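Local coordinates for PTS system, nitrogen regulatory IIA protein (Neisseria meningitidis, PDB 2A0J), which probably acts as a phosphoryl-carrying regulator of the nitrogen branch of the bacterial phosphotransferase system, at residues Q61-P66 / S128-L133; T57-G62 / G122-K127; S11-D16 / E140-I145; R24-A29 / V87-P92. One frame throughout, in Å; residues are numbered along the deposited sequence.

The four contacts are spread over a single alpha/beta domain built round a mixed four-stranded sheet. Contacts 1 and 2 are neighbours, with centres about 5 Å apart. They share Gln61 and Gly62; contact 1 reaches helix 127-135 and contact 2 helix 110-124. Contact 3 joins edge strand 13-17 to helix 139-146 near the C-terminus; its centre is about 13 Å from that of contact 1, and the loop it closes encloses the other three. Contact 4 sets helix 22-33 against the 87-92 loop and alternates in sequence with contacts 1 and 2. Its centre lies about 18 Å from that of contact 3. Together they tie helices early and late in the sequence onto one framework.

Contact 1 (Q61-P66 / S128-L133); sequences QGVAIP and SIRESL
Gln61 and Val63 meet the side chain of Arg130, which reaches from helix 127-135 to the start of strand 63-70, an outermost strand of the mixed sheet. The backbones stay well apart, with the CA atoms of Val63 and Arg130 8.2 Å from each other, so the long arginine spans the interval. The apolar part of the contact is made by its methylenes: CD of Arg130 lies 3.6 Å from CG2 of Val63, and the two side chains cross at roughly a right angle. Val63 is buried, and Phe124 of helix 110-124 also packs against it.

In the polar part the Gln61 amide lies over one face of the guanidinium, tilted and offset. A bend at chi3 (-52°) turns the Arg130 chain so that CD of Gln61 sits 3.4 Å above that plane, toward its rim, and the amide and guanidinium planes are inclined by 36°. NE2 of Gln61 is modelled 2.8 Å from NH1 of Arg130, but both are donors and the pair is no hydrogen bond, so this approach and the orientation of the amide are doubtful. The acceptor for NH1 is instead the carbonyl O of Phe124. Chemically, then, the contact rests on the packing of CD against CG2 of Val63, while the hydrogen bond to Phe124 O gives NH1 an acceptor and would restrict how the charged group turns.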
loop_
_atom_site.group_PDB
_atom_site.type_symbol
_atom_site.label_atom_id
_atom_site.label_comp_id
_atom_site.label_asym_id
_atom_site.label_seq_id
_atom_site.Cartn_x
_atom_site.Cartn_y
_atom_site.Cartn_z
ATOM N N GLN A 61 -6.613 7.256 10.847
ATOM C CA GLN A 61 -5.422 7.311 11.679
ATOM C C GLN A 61 -4.078 7.238 10.947
ATOM O O GLN A 61 -3.168 6.522 11.369
ATOM C CB GLN A 61 -5.501 6.210 12.733
ATOM C CG GLN A 61 -6.677 6.358 13.677
ATOM C CD GLN A 61 -7.097 5.035 14.293
ATOM O OE1 GLN A 61 -7.852 5.002 15.264
ATOM N NE2 GLN A 61 -6.617 3.934 13.721
ATOM N N GLY A 62 -3.959 7.992 9.858
ATOM C CA GLY A 62 -2.719 8.040 9.097
ATOM C C GLY A 62 -2.363 6.817 8.268
ATOM O O GLY A 62 -1.268 6.749 7.702
ATOM N N VAL A 63 -3.278 5.855 8.196
ATOM C CA VAL A 63 -3.055 4.641 7.427
ATOM C C VAL A 63 -3.979 4.546 6.211
ATOM O O VAL A 63 -5.056 5.147 6.182
ATOM C CB VAL A 63 -3.277 3.395 8.293
ATOM C CG1 VAL A 63 -3.028 2.132 7.462
ATOM C CG2 VAL A 63 -2.365 3.444 9.514
ATOM N N ALA A 64 -3.544 3.790 5.206
ATOM C CA ALA A 64 -4.320 3.588 3.987
ATOM C C ALA A 64 -3.853 2.311 3.285
ATOM O O ALA A 64 -2.725 1.846 3.491
ATOM C CB ALA A 64 -4.169 4.795 3.055
ATOM N N ILE A 65 -4.724 1.753 2.452
ATOM C CA ILE A 65 -4.424 0.529 1.719
ATOM C C ILE A 65 -4.917 0.598 0.281
ATOM O O ILE A 65 -5.884 -0.065 -0.081
ATOM C CB ILE A 65 -5.080 -0.703 2.387
ATOM C CG1 ILE A 65 -6.550 -0.397 2.712
ATOM C CG2 ILE A 65 -4.308 -1.097 3.637
ATOM C CD1 ILE A 65 -7.366 -1.606 3.127
ATOM N N PRO A 66 -4.258 1.407 -0.563
ATOM C CA PRO A 66 -4.703 1.498 -1.958
ATOM C C PRO A 66 -4.530 0.126 -2.614
ATOM O O PRO A 66 -3.544 -0.565 -2.356
ATOM C CB PRO A 66 -3.754 2.543 -2.565
ATOM C CG PRO A 66 -3.227 3.305 -1.388
ATOM C CD PRO A 66 -3.071 2.248 -0.328
ATOM N N SER A 128 -0.023 0.756 18.951
ATOM C CA SER A 128 1.391 0.434 19.094
ATOM C C SER A 128 2.039 -0.035 17.792
ATOM O O SER A 128 3.225 0.189 17.585
ATOM C CB SER A 128 1.579 -0.613 20.195
ATOM O OG SER A 128 0.700 -1.699 20.008
ATOM N N ILE A 129 1.274 -0.684 16.917
ATOM C CA ILE A 129 1.824 -1.135 15.644
ATOM C C ILE A 129 2.078 0.061 14.728
ATOM O O ILE A 129 3.102 0.126 14.045
ATOM C CB ILE A 129 0.881 -2.111 14.916
ATOM C CG1 ILE A 129 0.876 -3.464 15.636
ATOM C CG2 ILE A 129 1.326 -2.267 13.454
ATOM C CD1 ILE A 129 -0.084 -4.480 15.037
ATOM N N ARG A 130 1.141 1.005 14.717
ATOM C CA ARG A 130 1.286 2.200 13.891
ATOM C C ARG A 130 2.437 3.053 14.414
ATOM O O ARG A 130 3.180 3.660 13.639
ATOM C CB ARG A 130 -0.004 3.030 13.896
ATOM C CG ARG A 130 -1.228 2.328 13.320
ATOM C CD ARG A 130 -2.364 3.323 13.116
ATOM N NE ARG A 130 -2.646 4.106 14.317
ATOM C CZ ARG A 130 -3.605 3.826 15.196
ATOM N NH1 ARG A 130 -4.398 2.772 15.021
ATOM N NH2 ARG A 130 -3.774 4.609 16.253
ATOM N N GLU A 131 2.577 3.097 15.736
ATOM C CA GLU A 131 3.643 3.868 16.360
ATOM C C GLU A 131 5.014 3.312 15.997
ATOM O O GLU A 131 5.950 4.075 15.769
ATOM C CB GLU A 131 3.465 3.889 17.880
ATOM C CG GLU A 131 2.439 4.903 18.357
ATOM C CD GLU A 131 2.203 4.845 19.851
ATOM O OE1 GLU A 131 1.570 5.779 20.389
ATOM O OE2 GLU A 131 2.644 3.865 20.486
ATOM N N SER A 132 5.129 1.984 15.942
ATOM C CA SER A 132 6.390 1.340 15.583
ATOM C C SER A 132 6.737 1.625 14.125
ATOM O O SER A 132 7.871 1.998 13.811
ATOM C CB SER A 132 6.303 -0.174 15.791
ATOM O OG SER A 132 6.334 -0.498 17.164
ATOM N N LEU A 133 5.755 1.444 13.242
ATOM C CA LEU A 133 5.940 1.682 11.813
ATOM C C LEU A 133 6.359 3.121 11.537
ATOM O O LEU A 133 6.929 3.414 10.484
ATOM C CB LEU A 133 4.657 1.342 11.038
ATOM C CG LEU A 133 4.374 -0.165 10.928
ATOM C CD1 LEU A 133 2.949 -0.408 10.501
ATOM C CD2 LEU A 133 5.342 -0.802 9.944
#

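Contact 2 (T57-G62 / G122-K127); sequences TGLGQG and GKFSQK
Leu59 and Phe124 join the glycine-rich loop that leads into strand 63-70 to the C-terminal end of helix 110-124, at the partly buried margin of the alpha/beta domain. Along the helical segment, the carbonyl of Gly122 comes first: it accepts the backbone N of Ser125 at 3.2 Å, and OG of Ser125 is modelled very close to the same oxygen. Phe124 follows and carries the contact. Its CG stands anti to the carbonyl carbon (chi1 -63°); its first bond points to the loop, but the ring runs inward past Leu59, and CD2 of Phe124 meets CD1 of Leu59 at 4.0 Å. The methyl comes in at the ring edge, near the ring plane. Val63 and Leu133 pack against the same phenyl group, which is buried, whereas Leu59 is exposed and also touches Ile65.

The carbonyl of Phe124 adds a solvent link. A water donates to O of Gly60 at 2.9 Å and, weakly, to O of Phe124 at 3.4 Å, bridging the two backbones. NE2 of Gln61 lies 4.2 Å from O of Phe124. Beyond Ser125, Gln126 occupies the N-cap position of the next helix, and its backbone N donates to O of Lys123 at 3.2 Å.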
loop_
_atom_site.group_PDB
_atom_site.type_symbol
_atom_site.label_atom_id
_atom_site.label_comp_id
_atom_site.label_asym_id
_atom_site.label_seq_id
_atom_site.Cartn_x
_atom_site.Cartn_y
_atom_site.Cartn_z
ATOM N N THR A 57 -9.199 4.884 0.259
ATOM C CA THR A 57 -8.830 3.590 0.802
ATOM C C THR A 57 -8.137 3.795 2.130
ATOM O O THR A 57 -7.476 2.899 2.638
ATOM C CB THR A 57 -7.910 2.809 -0.164
ATOM O OG1 THR A 57 -6.885 3.676 -0.677
ATOM C CG2 THR A 57 -8.727 2.259 -1.319
ATOM N N GLY A 58 -8.299 4.996 2.682
ATOM C CA GLY A 58 -7.725 5.314 3.976
ATOM C C GLY A 58 -8.540 4.610 5.045
ATOM O O GLY A 58 -9.770 4.617 5.002
ATOM N N LEU A 59 -7.859 3.992 6.004
ATOM C CA LEU A 59 -8.536 3.266 7.076
ATOM C C LEU A 59 -8.762 4.146 8.291
ATOM O O LEU A 59 -9.475 3.769 9.219
ATOM C CB LEU A 59 -7.705 2.050 7.491
ATOM C CG LEU A 59 -7.441 0.967 6.443
ATOM C CD1 LEU A 59 -6.450 -0.037 7.006
ATOM C CD2 LEU A 59 -8.744 0.284 6.064
ATOM N N GLY A 60 -8.154 5.326 8.273
ATOM C CA GLY A 60 -8.273 6.234 9.395
ATOM C C GLY A 60 -6.988 6.152 10.208
ATOM O O GLY A 60 -6.331 5.106 10.228
ATOM N N GLN A 61 -6.613 7.256 10.847
ATOM C CA GLN A 61 -5.422 7.311 11.679
ATOM C C GLN A 61 -4.078 7.238 10.947
ATOM O O GLN A 61 -3.168 6.522 11.369
ATOM C CB GLN A 61 -5.501 6.210 12.733
ATOM C CG GLN A 61 -6.677 6.358 13.677
ATOM C CD GLN A 61 -7.097 5.035 14.293
ATOM O OE1 GLN A 61 -7.852 5.002 15.264
ATOM N NE2 GLN A 61 -6.617 3.934 13.721
ATOM N N GLY A 62 -3.959 7.992 9.858
ATOM C CA GLY A 62 -2.719 8.040 9.097
ATOM C C GLY A 62 -2.363 6.817 8.268
ATOM O O GLY A 62 -1.268 6.749 7.702
ATOM N N GLY A 122 -6.223 -5.139 10.395
ATOM C CA GLY A 122 -6.190 -5.520 11.794
ATOM C C GLY A 122 -4.952 -4.964 12.462
ATOM O O GLY A 122 -5.039 -4.332 13.522
ATOM N N LYS A 123 -3.797 -5.187 11.837
ATOM C CA LYS A 123 -2.538 -4.700 12.379
ATOM C C LYS A 123 -2.542 -3.190 12.528
ATOM O O LYS A 123 -2.098 -2.655 13.551
ATOM C CB LYS A 123 -1.366 -5.101 11.484
ATOM C CG LYS A 123 -1.066 -6.578 11.452
ATOM C CD LYS A 123 0.249 -6.836 10.740
ATOM C CE LYS A 123 0.705 -8.288 10.891
ATOM N NZ LYS A 123 1.011 -8.652 12.305
ATOM N N PHE A 124 -3.048 -2.510 11.502
ATOM C CA PHE A 124 -3.102 -1.052 11.480
ATOM C C PHE A 124 -4.080 -0.428 12.474
ATOM O O PHE A 124 -3.987 0.765 12.782
ATOM C CB PHE A 124 -3.423 -0.561 10.064
ATOM C CG PHE A 124 -2.378 -0.925 9.045
ATOM C CD1 PHE A 124 -1.025 -0.875 9.367
ATOM C CD2 PHE A 124 -2.744 -1.300 7.758
ATOM C CE1 PHE A 124 -0.047 -1.197 8.420
ATOM C CE2 PHE A 124 -1.774 -1.625 6.800
ATOM C CZ PHE A 124 -0.425 -1.573 7.132
ATOM N N SER A 125 -5.012 -1.222 12.984
ATOM C CA SER A 125 -5.979 -0.702 13.943
ATOM C C SER A 125 -5.362 -0.595 15.329
ATOM O O SER A 125 -5.955 -0.007 16.232
ATOM C CB SER A 125 -7.213 -1.605 14.003
ATOM O OG SER A 125 -6.859 -2.924 14.385
ATOM N N GLN A 126 -4.167 -1.159 15.487
ATOM C CA GLN A 126 -3.466 -1.144 16.769
ATOM C C GLN A 126 -2.523 0.034 16.879
ATOM O O GLN A 126 -1.617 0.197 16.060
ATOM C CB GLN A 126 -2.676 -2.432 16.957
ATOM C CG GLN A 126 -3.526 -3.676 16.982
ATOM C CD GLN A 126 -2.701 -4.901 17.279
ATOM O OE1 GLN A 126 -1.936 -4.923 18.246
ATOM N NE2 GLN A 126 -2.849 -5.935 16.454
ATOM N N LYS A 127 -2.732 0.846 17.911
ATOM C CA LYS A 127 -1.922 2.033 18.122
ATOM C C LYS A 127 -0.419 1.769 18.187
ATOM O O LYS A 127 0.370 2.472 17.553
ATOM C CB LYS A 127 -2.371 2.755 19.394
ATOM C CG LYS A 127 -1.656 4.081 19.608
ATOM C CD LYS A 127 -2.294 4.900 20.704
ATOM C CE LYS A 127 -1.581 6.231 20.852
ATOM N NZ LYS A 127 -1.574 6.987 19.570
HETATM O O HOH W 1 -6.420 2.331 11.086
#

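Contact 3 (S11-D16 / E140-I145)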
loop_
_atom_site.group_PDB
_atom_site.type_symbol
_atom_site.label_atom_id
_atom_site.label_comp_id
_atom_site.label_asym_id
_atom_site.label_seq_id
_atom_site.Cartn_x
_atom_site.Cartn_y
_atom_site.Cartn_z
ATOM N N SER A 11 13.048 -4.462 -1.412
ATOM C CA SER A 11 13.134 -3.607 -2.595
ATOM C C SER A 11 11.802 -2.891 -2.883
ATOM O O SER A 11 11.752 -1.982 -3.709
ATOM C CB SER A 11 13.524 -4.442 -3.819
ATOM O OG SER A 11 12.473 -5.326 -4.171
ATOM N N HIS A 12 10.730 -3.315 -2.213
ATOM C CA HIS A 12 9.405 -2.711 -2.398
ATOM C C HIS A 12 8.980 -1.844 -1.208
ATOM O O HIS A 12 7.799 -1.538 -1.045
ATOM C CB HIS A 12 8.346 -3.798 -2.624
ATOM C CG HIS A 12 8.445 -4.482 -3.954
ATOM N ND1 HIS A 12 7.644 -5.548 -4.304
ATOM C CD2 HIS A 12 9.254 -4.256 -5.016
ATOM C CE1 HIS A 12 7.959 -5.950 -5.522
ATOM N NE2 HIS A 12 8.933 -5.183 -5.976
ATOM N N ILE A 13 9.955 -1.452 -0.390
ATOM C CA ILE A 13 9.714 -0.630 0.790
ATOM C C ILE A 13 10.471 0.693 0.712
ATOM O O ILE A 13 11.663 0.709 0.427
ATOM C CB ILE A 13 10.148 -1.377 2.056
ATOM C CG1 ILE A 13 9.328 -2.663 2.190
ATOM C CG2 ILE A 13 10.007 -0.471 3.277
ATOM C CD1 ILE A 13 9.782 -3.567 3.305
ATOM N N VAL A 14 9.762 1.797 0.952
ATOM C CA VAL A 14 10.343 3.147 0.933
ATOM C C VAL A 14 10.121 3.734 2.331
ATOM O O VAL A 14 8.987 3.790 2.814
ATOM C CB VAL A 14 9.650 4.054 -0.128
ATOM C CG1 VAL A 14 10.289 5.438 -0.141
ATOM C CG2 VAL A 14 9.756 3.424 -1.499
ATOM N N LEU A 15 11.197 4.175 2.973
ATOM C CA LEU A 15 11.119 4.702 4.334
ATOM C C LEU A 15 10.978 6.208 4.519
ATOM O O LEU A 15 10.469 6.652 5.548
ATOM C CB LEU A 15 12.349 4.241 5.121
ATOM C CG LEU A 15 12.630 2.738 5.177
ATOM C CD1 LEU A 15 14.027 2.508 5.730
ATOM C CD2 LEU A 15 11.576 2.040 6.023
ATOM N N ASP A 16 11.424 6.998 3.542
ATOM C CA ASP A 16 11.375 8.451 3.682
ATOM C C ASP A 16 11.072 9.180 2.379
ATOM O O ASP A 16 11.859 10.007 1.922
ATOM C CB ASP A 16 12.714 8.931 4.245
ATOM C CG ASP A 16 12.669 10.365 4.728
ATOM O OD1 ASP A 16 13.748 10.905 5.046
ATOM O OD2 ASP A 16 11.566 10.947 4.800
ATOM N N GLU A 140 13.837 -3.778 7.213
ATOM C CA GLU A 140 13.727 -5.124 7.771
ATOM C C GLU A 140 12.782 -5.097 8.975
ATOM O O GLU A 140 11.976 -6.008 9.159
ATOM C CB GLU A 140 15.105 -5.672 8.188
ATOM C CG GLU A 140 16.249 -4.652 8.239
ATOM C CD GLU A 140 16.860 -4.340 6.874
ATOM O OE1 GLU A 140 16.800 -3.163 6.462
ATOM O OE2 GLU A 140 17.407 -5.268 6.220
ATOM N N GLU A 141 12.881 -4.051 9.794
ATOM C CA GLU A 141 11.998 -3.905 10.948
ATOM C C GLU A 141 10.559 -3.758 10.441
ATOM O O GLU A 141 9.623 -4.320 11.019
ATOM C CB GLU A 141 12.385 -2.671 11.772
ATOM C CG GLU A 141 13.715 -2.796 12.499
ATOM C CD GLU A 141 14.250 -1.460 12.983
ATOM O OE1 GLU A 141 14.571 -0.606 12.130
ATOM O OE2 GLU A 141 14.352 -1.261 14.214
ATOM N N VAL A 142 10.383 -2.996 9.362
ATOM C CA VAL A 142 9.053 -2.819 8.787
ATOM C C VAL A 142 8.453 -4.171 8.400
ATOM O O VAL A 142 7.293 -4.452 8.707
ATOM C CB VAL A 142 9.095 -1.915 7.543
ATOM C CG1 VAL A 142 7.748 -1.919 6.844
ATOM C CG2 VAL A 142 9.470 -0.502 7.956
ATOM N N ARG A 143 9.246 -5.006 7.731
ATOM C CA ARG A 143 8.780 -6.327 7.322
ATOM C C ARG A 143 8.443 -7.184 8.531
ATOM O O ARG A 143 7.401 -7.834 8.567
ATOM C CB ARG A 143 9.841 -7.054 6.484
ATOM C CG ARG A 143 9.982 -6.556 5.059
ATOM C CD ARG A 143 10.950 -7.415 4.250
ATOM N NE ARG A 143 10.446 -8.760 3.975
ATOM C CZ ARG A 143 10.649 -9.815 4.754
ATOM N NH1 ARG A 143 11.353 -9.697 5.870
ATOM N NH2 ARG A 143 10.141 -10.992 4.413
ATOM N N ALA A 144 9.337 -7.187 9.515
ATOM C CA ALA A 144 9.146 -7.968 10.729
ATOM C C ALA A 144 7.815 -7.617 11.379
ATOM O O ALA A 144 7.082 -8.499 11.827
ATOM C CB ALA A 144 10.300 -7.716 11.709
ATOM N N ILE A 145 7.501 -6.328 11.430
ATOM C CA ILE A 145 6.247 -5.894 12.026
ATOM C C ILE A 145 5.056 -6.303 11.159
ATOM O O ILE A 145 4.081 -6.861 11.656
ATOM C CB ILE A 145 6.224 -4.362 12.227
ATOM C CG1 ILE A 145 7.345 -3.950 13.187
ATOM C CG2 ILE A 145 4.857 -3.928 12.757
ATOM C CD1 ILE A 145 7.601 -2.455 13.238
#
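The edge strand 13-17 meets helix 139-146 through Ile13 and Leu15 on one side and Val142 and Arg143 on the other. The two backbones come nearest at Ile13 and Val142, whose CA atoms are 8.3 Å apart. CD1 of Ile13 reaches CG of Arg143 at 3.5 Å, touching the methylene stem of the arginine, and their side chains cross at about a right angle. More loosely, CD1 of Ile13 lies 4.4 Å from CG1 of Val142.

Strand 13-17 runs parallel to strand 77-83 in the mixed sheet with strand order 1-3-4-2, and the helix packs against this border of the alpha/beta fold. Val142 is buried, with Phe80 of strand 77-83 and Leu133 of helix 127-135 also against it.

A second apolar point lies further along the strand, where CD2 of Leu15 meets CG2 of Val142 at 3.8 Å, the two side chains lying alongside and pointing opposite ways. Val142 has CG1 anti to its own nitrogen (chi1 171°), which places CG2 beside that nitrogen and within range of the leucine. The arginine chain bends about its CG-CD bond (chi3 69°), within the methylenes against Ile13, and this carries NE away to the carbonyl O of Leu8.

Contact 4 (R24-A29 / V87-P92); sequences RLFEEA and VGFDAP
Helix 22-33 lies beside the 87-92 loop, which carries Phe89 between strands 86-87 and 97-106 of the alpha/beta domain. The nearest CA atoms across the two segments, those of Leu25 and Val87, are 8.8 Å apart, so the gap is spanned by side chains. The helix is regular here, with N of Ala29 bonded to O of Leu25 at 3.1 Å. In the loop Asp90, just after Phe89, has a positive phi of 59°, in the left-handed region.

Phe89 receives two consecutive helical residues, Leu25 and Phe26, and all three are buried. Leu25 holds its CG opposite its own nitrogen (chi1 -174°), which lets the branch extend toward the loop. CD2 of Leu25 then lies in the plane of the Phe89 ring, at its edge, 3.6 Å from CE1. Phe26 comes in from a neighbouring position, and its side chain crosses that of Phe89 at about a right angle. CZ of Phe89 sits at the edge of the Phe26 ring, close to its plane.

Other elements add to the cluster: Phe49 of helix 41-52 makes an edge-to-face contact with Phe26, and Pro66 of strand 63-70 touches both phenylalanines. Lys22, from the same helix as Leu25 and Phe26, forms a cation-pi interaction with Phe89. The two rings come closest at CE1 of Phe26 and CZ of Phe89, 3.8 Å apart.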
loop_
_atom_site.group_PDB
_atom_site.type_symbol
_atom_site.label_atom_id
_atom_site.label_comp_id
_atom_site.label_asym_id
_atom_site.label_seq_id
_atom_site.Cartn_x
_atom_site.Cartn_y
_atom_site.Cartn_z
ATOM N N ARG A 24 0.709 12.216 -6.757
ATOM C CA ARG A 24 2.148 11.988 -6.828
ATOM C C ARG A 24 2.466 10.627 -6.219
ATOM O O ARG A 24 3.175 9.813 -6.811
ATOM C CB ARG A 24 2.875 13.095 -6.058
ATOM C CG ARG A 24 4.307 13.367 -6.495
ATOM C CD ARG A 24 5.192 12.140 -6.367
ATOM N NE ARG A 24 5.702 11.711 -7.668
ATOM C CZ ARG A 24 6.603 12.379 -8.381
ATOM N NH1 ARG A 24 7.109 13.517 -7.919
ATOM N NH2 ARG A 24 6.991 11.916 -9.562
ATOM N N LEU A 25 1.931 10.391 -5.027
ATOM C CA LEU A 25 2.128 9.141 -4.317
ATOM C C LEU A 25 1.715 7.947 -5.198
ATOM O O LEU A 25 2.405 6.922 -5.249
ATOM C CB LEU A 25 1.297 9.174 -3.030
ATOM C CG LEU A 25 1.392 8.052 -1.996
ATOM C CD1 LEU A 25 2.810 7.940 -1.464
ATOM C CD2 LEU A 25 0.428 8.349 -0.856
ATOM N N PHE A 26 0.588 8.083 -5.894
ATOM C CA PHE A 26 0.105 7.007 -6.756
ATOM C C PHE A 26 0.994 6.802 -7.983
ATOM O O PHE A 26 1.147 5.680 -8.465
ATOM C CB PHE A 26 -1.349 7.268 -7.188
ATOM C CG PHE A 26 -2.380 6.715 -6.232
ATOM C CD1 PHE A 26 -2.478 7.191 -4.932
ATOM C CD2 PHE A 26 -3.254 5.712 -6.636
ATOM C CE1 PHE A 26 -3.429 6.676 -4.047
ATOM C CE2 PHE A 26 -4.208 5.191 -5.758
ATOM C CZ PHE A 26 -4.295 5.672 -4.466
ATOM N N GLU A 27 1.577 7.879 -8.495
ATOM C CA GLU A 27 2.458 7.750 -9.650
ATOM C C GLU A 27 3.695 6.956 -9.264
ATOM O O GLU A 27 4.120 6.063 -9.989
ATOM C CB GLU A 27 2.859 9.123 -10.181
ATOM C CG GLU A 27 1.766 9.796 -10.992
ATOM C CD GLU A 27 2.160 11.174 -11.467
ATOM O OE1 GLU A 27 1.386 11.772 -12.241
ATOM O OE2 GLU A 27 3.238 11.662 -11.066
ATOM N N GLU A 28 4.259 7.278 -8.106
ATOM C CA GLU A 28 5.435 6.585 -7.613
ATOM C C GLU A 28 5.145 5.101 -7.362
ATOM O O GLU A 28 6.036 4.256 -7.484
ATOM C CB GLU A 28 5.921 7.244 -6.320
ATOM C CG GLU A 28 7.372 7.702 -6.379
ATOM C CD GLU A 28 8.340 6.557 -6.617
ATOM O OE1 GLU A 28 8.483 5.692 -5.727
ATOM O OE2 GLU A 28 8.958 6.522 -7.701
ATOM N N ALA A 29 3.901 4.784 -7.007
ATOM C CA ALA A 29 3.516 3.401 -6.748
ATOM C C ALA A 29 3.525 2.609 -8.053
ATOM O O ALA A 29 4.016 1.479 -8.093
ATOM C CB ALA A 29 2.135 3.347 -6.107
ATOM N N VAL A 87 0.187 13.113 4.146
ATOM C CA VAL A 87 -0.435 13.480 2.876
ATOM C C VAL A 87 -1.953 13.443 2.965
ATOM O O VAL A 87 -2.523 12.491 3.499
ATOM C CB VAL A 87 0.030 12.521 1.741
ATOM C CG1 VAL A 87 -0.896 12.619 0.537
ATOM C CG2 VAL A 87 1.447 12.862 1.332
ATOM N N GLY A 88 -2.597 14.493 2.457
ATOM C CA GLY A 88 -4.054 14.560 2.465
ATOM C C GLY A 88 -4.560 13.408 1.625
ATOM O O GLY A 88 -4.362 13.389 0.413
ATOM N N PHE A 89 -5.206 12.445 2.270
ATOM C CA PHE A 89 -5.692 11.251 1.592
ATOM C C PHE A 89 -7.207 11.176 1.488
ATOM O O PHE A 89 -7.746 10.148 1.076
ATOM C CB PHE A 89 -5.198 10.011 2.339
ATOM C CG PHE A 89 -4.734 8.903 1.445
ATOM C CD1 PHE A 89 -3.487 8.967 0.826
ATOM C CD2 PHE A 89 -5.543 7.788 1.216
ATOM C CE1 PHE A 89 -3.050 7.931 -0.014
ATOM C CE2 PHE A 89 -5.120 6.748 0.376
ATOM C CZ PHE A 89 -3.875 6.818 -0.238
ATOM N N ASP A 90 -7.897 12.247 1.865
ATOM C CA ASP A 90 -9.351 12.257 1.810
ATOM C C ASP A 90 -9.879 11.127 2.700
ATOM O O ASP A 90 -10.960 10.589 2.471
ATOM C CB ASP A 90 -9.828 12.069 0.364
ATOM C CG ASP A 90 -9.119 13.010 -0.618
ATOM O OD1 ASP A 90 -7.998 12.684 -1.075
ATOM O OD2 ASP A 90 -9.675 14.089 -0.925
ATOM N N ALA A 91 -9.094 10.786 3.721
ATOM C CA ALA A 91 -9.423 9.724 4.671
ATOM C C ALA A 91 -10.778 9.876 5.366
ATOM O O ALA A 91 -11.329 10.976 5.450
ATOM C CB ALA A 91 -8.324 9.620 5.716
ATOM N N PRO A 92 -11.321 8.760 5.891
ATOM C CA PRO A 92 -12.609 8.698 6.594
ATOM C C PRO A 92 -12.711 9.528 7.879
ATOM O O PRO A 92 -13.818 9.843 8.319
ATOM C CB PRO A 92 -12.785 7.200 6.869
ATOM C CG PRO A 92 -12.022 6.556 5.779
ATOM C CD PRO A 92 -10.775 7.402 5.712
#